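Long-range contact in endonuclease and methylase LlaGI (Lactococcus lactis, PDB 5FFJ), which probably recognises specific DNA sequences, methylates adenine, and, as a Type ISP restriction-modification enzyme, couples a helicase-like ATPase to cleavage of DNA: residues M1084-L1095 and Y1110-W1120. Numbering follows the deposited sequence.
Sequences MIKNYNLEVDRL and YVTNDERKISW
In the C-terminal specificity domain, helix 1074-1096 meets the irregular loop that leads on to helix 1122-1129, with Asn1087 and Ile1118 at the join. Asn1087 ND2 gives a nearly straight hydrogen bond to Lys1117 O, 3.1 Å long. The acceptor lies in the amide plane, but the donor approaches the carbonyl from the side (C=O...N angle 103°), tilted somewhat out of its plane. Lys1117 bends at chi2 (-86°), which lays CD 3.4 Å from Asn1087 ND2. With an alanine here in place of Asn1087, Lys1117 O would probably lose this donor, and the bent lysine chain the amide it packs on. Ile1118 CD1 reaches the helix backbone, 3.7 Å from Tyr1088 CA, and also touches Glu1091 CG. The extended Met1084 chain crosses Ile1118 at about a right angle and carries CE to 3.5 Å from Ser1119 N. Ile1118 CG2 also sits over the Trp1120 ring. Trp1120 CZ3 lies at the edge of the Tyr1088 ring, 4.0 Å from Tyr1088 CD1. Leu1124 of helix 1122-1129 touches Met1084, Tyr1088 and Ile1118, and Tyr1088 OH bonds to Glu1132 O. Further along, Glu1091 is bent at chi2: OE2 is 3.4 Å from Thr1112 CB, and OE1 sits above the middle of the Arg1094 guanidinium. At the end, Leu1095 CD2 packs on Tyr1110 CB at 3.6 Å. This is a long irregular connection folded back along the helix it follows, held largely by side-chain packing, in the specificity domain and close to the bound DNA.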
# COMPACT_ATOMS: atom_id res chain seq x y z
N MET A 1084 11.33 -4.97 24.82
CA MET A 1084 10.00 -5.44 24.45
C MET A 1084 9.27 -6.08 25.63
O MET A 1084 8.07 -5.84 25.82
CB MET A 1084 10.09 -6.43 23.29
CG MET A 1084 8.74 -6.97 22.83
SD MET A 1084 8.87 -7.93 21.31
CE MET A 1084 7.26 -8.70 21.27
N ILE A 1085 9.97 -6.89 26.41
CA ILE A 1085 9.36 -7.53 27.57
C ILE A 1085 8.91 -6.48 28.58
O ILE A 1085 7.87 -6.63 29.21
CB ILE A 1085 10.33 -8.53 28.24
CG1 ILE A 1085 10.46 -9.79 27.37
CG2 ILE A 1085 9.83 -8.92 29.64
CD1 ILE A 1085 11.40 -10.85 27.91
N LYS A 1086 9.70 -5.42 28.73
CA LYS A 1086 9.30 -4.31 29.59
C LYS A 1086 8.08 -3.62 28.99
O LYS A 1086 7.10 -3.37 29.69
CB LYS A 1086 10.44 -3.30 29.77
CG LYS A 1086 11.52 -3.75 30.75
CD LYS A 1086 12.25 -2.55 31.34
CE LYS A 1086 13.67 -2.91 31.76
NZ LYS A 1086 14.58 -3.05 30.58
N ASN A 1087 8.14 -3.32 27.70
CA ASN A 1087 7.04 -2.66 27.01
C ASN A 1087 5.77 -3.49 27.08
O ASN A 1087 4.67 -2.95 27.22
CB ASN A 1087 7.41 -2.39 25.55
CG ASN A 1087 8.45 -1.30 25.39
OD1 ASN A 1087 8.74 -0.56 26.33
ND2 ASN A 1087 9.01 -1.18 24.19
N TYR A 1088 5.91 -4.81 27.00
CA TYR A 1088 4.76 -5.70 27.03
C TYR A 1088 4.13 -5.75 28.42
O TYR A 1088 2.91 -5.69 28.55
CB TYR A 1088 5.16 -7.11 26.58
CG TYR A 1088 4.09 -8.14 26.85
CD1 TYR A 1088 2.96 -8.21 26.05
CD2 TYR A 1088 4.21 -9.03 27.91
CE1 TYR A 1088 1.98 -9.15 26.30
CE2 TYR A 1088 3.24 -9.97 28.17
CZ TYR A 1088 2.12 -10.02 27.36
OH TYR A 1088 1.14 -10.96 27.61
N ASN A 1089 4.97 -5.88 29.44
CA ASN A 1089 4.47 -5.96 30.81
C ASN A 1089 3.84 -4.65 31.28
O ASN A 1089 3.11 -4.63 32.26
CB ASN A 1089 5.60 -6.37 31.76
CG ASN A 1089 6.03 -7.81 31.58
OD1 ASN A 1089 5.27 -8.64 31.09
ND2 ASN A 1089 7.26 -8.11 31.97
N LEU A 1090 4.13 -3.56 30.57
CA LEU A 1090 3.49 -2.28 30.86
C LEU A 1090 2.09 -2.24 30.28
O LEU A 1090 1.15 -1.76 30.93
CB LEU A 1090 4.32 -1.12 30.31
CG LEU A 1090 5.62 -0.74 31.04
CD1 LEU A 1090 6.18 0.54 30.44
CD2 LEU A 1090 5.41 -0.59 32.54
N GLU A 1091 1.94 -2.73 29.05
CA GLU A 1091 0.63 -2.82 28.42
C GLU A 1091 -0.30 -3.66 29.29
O GLU A 1091 -1.48 -3.36 29.44
CB GLU A 1091 0.73 -3.41 27.02
CG GLU A 1091 1.56 -2.59 26.04
CD GLU A 1091 0.97 -1.22 25.76
OE1 GLU A 1091 -0.27 -1.09 25.73
OE2 GLU A 1091 1.76 -0.26 25.58
N VAL A 1092 0.26 -4.72 29.87
CA VAL A 1092 -0.50 -5.60 30.75
C VAL A 1092 -0.93 -4.86 32.02
O VAL A 1092 -2.08 -4.95 32.44
CB VAL A 1092 0.31 -6.85 31.13
CG1 VAL A 1092 -0.25 -7.54 32.37
CG2 VAL A 1092 0.35 -7.82 29.95
N ASP A 1093 0.01 -4.14 32.63
CA ASP A 1093 -0.28 -3.34 33.82
C ASP A 1093 -1.38 -2.32 33.52
O ASP A 1093 -2.21 -2.03 34.38
CB ASP A 1093 0.98 -2.63 34.32
CG ASP A 1093 1.89 -3.53 35.14
OD1 ASP A 1093 1.37 -4.43 35.84
OD2 ASP A 1093 3.12 -3.33 35.10
N ARG A 1094 -1.37 -1.78 32.30
CA ARG A 1094 -2.42 -0.86 31.88
C ARG A 1094 -3.76 -1.58 31.84
O ARG A 1094 -4.76 -1.07 32.34
CB ARG A 1094 -2.10 -0.26 30.50
CG ARG A 1094 -3.18 0.68 29.98
CD ARG A 1094 -2.96 1.04 28.52
NE ARG A 1094 -1.74 1.82 28.31
CZ ARG A 1094 -1.48 2.51 27.21
NH1 ARG A 1094 -2.35 2.53 26.21
NH2 ARG A 1094 -0.35 3.19 27.11
N LEU A 1095 -3.78 -2.77 31.23
CA LEU A 1095 -4.99 -3.58 31.12
C LEU A 1095 -5.49 -4.04 32.48
O LEU A 1095 -6.68 -4.28 32.66
CB LEU A 1095 -4.74 -4.80 30.23
CG LEU A 1095 -4.43 -4.57 28.74
CD1 LEU A 1095 -4.33 -5.90 28.01
CD2 LEU A 1095 -5.46 -3.67 28.08
N TYR A 1110 -7.00 -1.41 23.07
CA TYR A 1110 -6.48 -0.99 24.37
C TYR A 1110 -4.97 -1.16 24.48
O TYR A 1110 -4.41 -1.08 25.58
CB TYR A 1110 -7.17 -1.78 25.49
CG TYR A 1110 -8.68 -1.80 25.38
CD1 TYR A 1110 -9.32 -2.74 24.57
CD2 TYR A 1110 -9.46 -0.89 26.07
CE1 TYR A 1110 -10.70 -2.76 24.46
CE2 TYR A 1110 -10.84 -0.91 25.97
CZ TYR A 1110 -11.45 -1.84 25.16
OH TYR A 1110 -12.82 -1.87 25.06
N VAL A 1111 -4.30 -1.38 23.35
CA VAL A 1111 -2.86 -1.60 23.33
C VAL A 1111 -2.14 -0.72 22.30
O VAL A 1111 -2.78 -0.05 21.49
CB VAL A 1111 -2.52 -3.08 23.07
CG1 VAL A 1111 -3.03 -3.94 24.21
CG2 VAL A 1111 -3.11 -3.55 21.75
N THR A 1112 -0.81 -0.75 22.34
CA THR A 1112 0.02 0.29 21.73
C THR A 1112 0.10 0.35 20.19
O THR A 1112 0.17 1.44 19.62
CB THR A 1112 1.47 0.19 22.24
OG1 THR A 1112 2.28 1.14 21.54
CG2 THR A 1112 2.04 -1.22 22.01
N ASN A 1113 0.16 -0.81 19.55
CA ASN A 1113 0.27 -0.96 18.09
C ASN A 1113 1.54 -0.33 17.47
O ASN A 1113 1.74 -0.42 16.26
CB ASN A 1113 -1.02 -0.43 17.39
CG ASN A 1113 -1.04 1.09 17.15
OD1 ASN A 1113 -0.14 1.66 16.54
ND2 ASN A 1113 -2.11 1.73 17.61
N ASP A 1114 2.41 0.24 18.30
CA ASP A 1114 3.66 0.83 17.80
C ASP A 1114 4.72 -0.25 17.67
O ASP A 1114 5.13 -0.87 18.65
CB ASP A 1114 4.14 1.94 18.74
CG ASP A 1114 5.44 2.57 18.28
OD1 ASP A 1114 5.72 2.55 17.06
OD2 ASP A 1114 6.19 3.08 19.14
N GLU A 1115 5.18 -0.48 16.44
CA GLU A 1115 6.10 -1.57 16.16
C GLU A 1115 7.53 -1.27 16.63
O GLU A 1115 8.41 -2.13 16.54
CB GLU A 1115 6.10 -1.90 14.67
CG GLU A 1115 5.34 -3.17 14.34
CD GLU A 1115 5.19 -3.41 12.85
OE1 GLU A 1115 5.29 -2.43 12.08
OE2 GLU A 1115 4.97 -4.57 12.45
N ARG A 1116 7.75 -0.06 17.14
CA ARG A 1116 9.02 0.27 17.77
C ARG A 1116 9.01 -0.12 19.25
O ARG A 1116 10.01 0.04 19.95
CB ARG A 1116 9.31 1.77 17.63
CG ARG A 1116 9.52 2.21 16.18
CD ARG A 1116 10.31 3.51 16.08
NE ARG A 1116 11.65 3.39 16.67
CZ ARG A 1116 12.73 4.04 16.25
NH1 ARG A 1116 12.66 4.87 15.22
NH2 ARG A 1116 13.89 3.86 16.87
N LYS A 1117 7.87 -0.63 19.70
CA LYS A 1117 7.67 -1.03 21.09
C LYS A 1117 7.53 -2.54 21.21
O LYS A 1117 8.27 -3.20 21.94
CB LYS A 1117 6.42 -0.36 21.66
CG LYS A 1117 6.51 1.14 21.80
CD LYS A 1117 7.16 1.52 23.12
CE LYS A 1117 7.13 3.02 23.33
NZ LYS A 1117 7.56 3.38 24.72
N ILE A 1118 6.56 -3.07 20.47
CA ILE A 1118 6.21 -4.49 20.51
C ILE A 1118 5.97 -5.02 19.11
O ILE A 1118 5.45 -4.30 18.25
CB ILE A 1118 4.93 -4.73 21.39
CG1 ILE A 1118 5.28 -4.70 22.88
CG2 ILE A 1118 4.25 -6.07 21.06
CD1 ILE A 1118 4.18 -4.15 23.75
N SER A 1119 6.37 -6.26 18.87
CA SER A 1119 5.97 -6.98 17.67
C SER A 1119 4.89 -7.99 18.05
O SER A 1119 5.18 -9.13 18.40
CB SER A 1119 7.17 -7.67 16.99
OG SER A 1119 6.83 -8.07 15.67
N TRP A 1120 3.64 -7.53 18.00
CA TRP A 1120 2.48 -8.38 18.29
C TRP A 1120 2.39 -9.59 17.37
O TRP A 1120 2.78 -9.54 16.21
CB TRP A 1120 1.18 -7.57 18.17
CG TRP A 1120 1.04 -6.49 19.20
CD1 TRP A 1120 1.04 -5.14 18.98
CD2 TRP A 1120 0.89 -6.66 20.61
NE1 TRP A 1120 0.90 -4.46 20.16
CE2 TRP A 1120 0.81 -5.37 21.18
CE3 TRP A 1120 0.82 -7.77 21.45
CZ2 TRP A 1120 0.66 -5.18 22.55
CZ3 TRP A 1120 0.67 -7.57 22.81
CH2 TRP A 1120 0.59 -6.29 23.35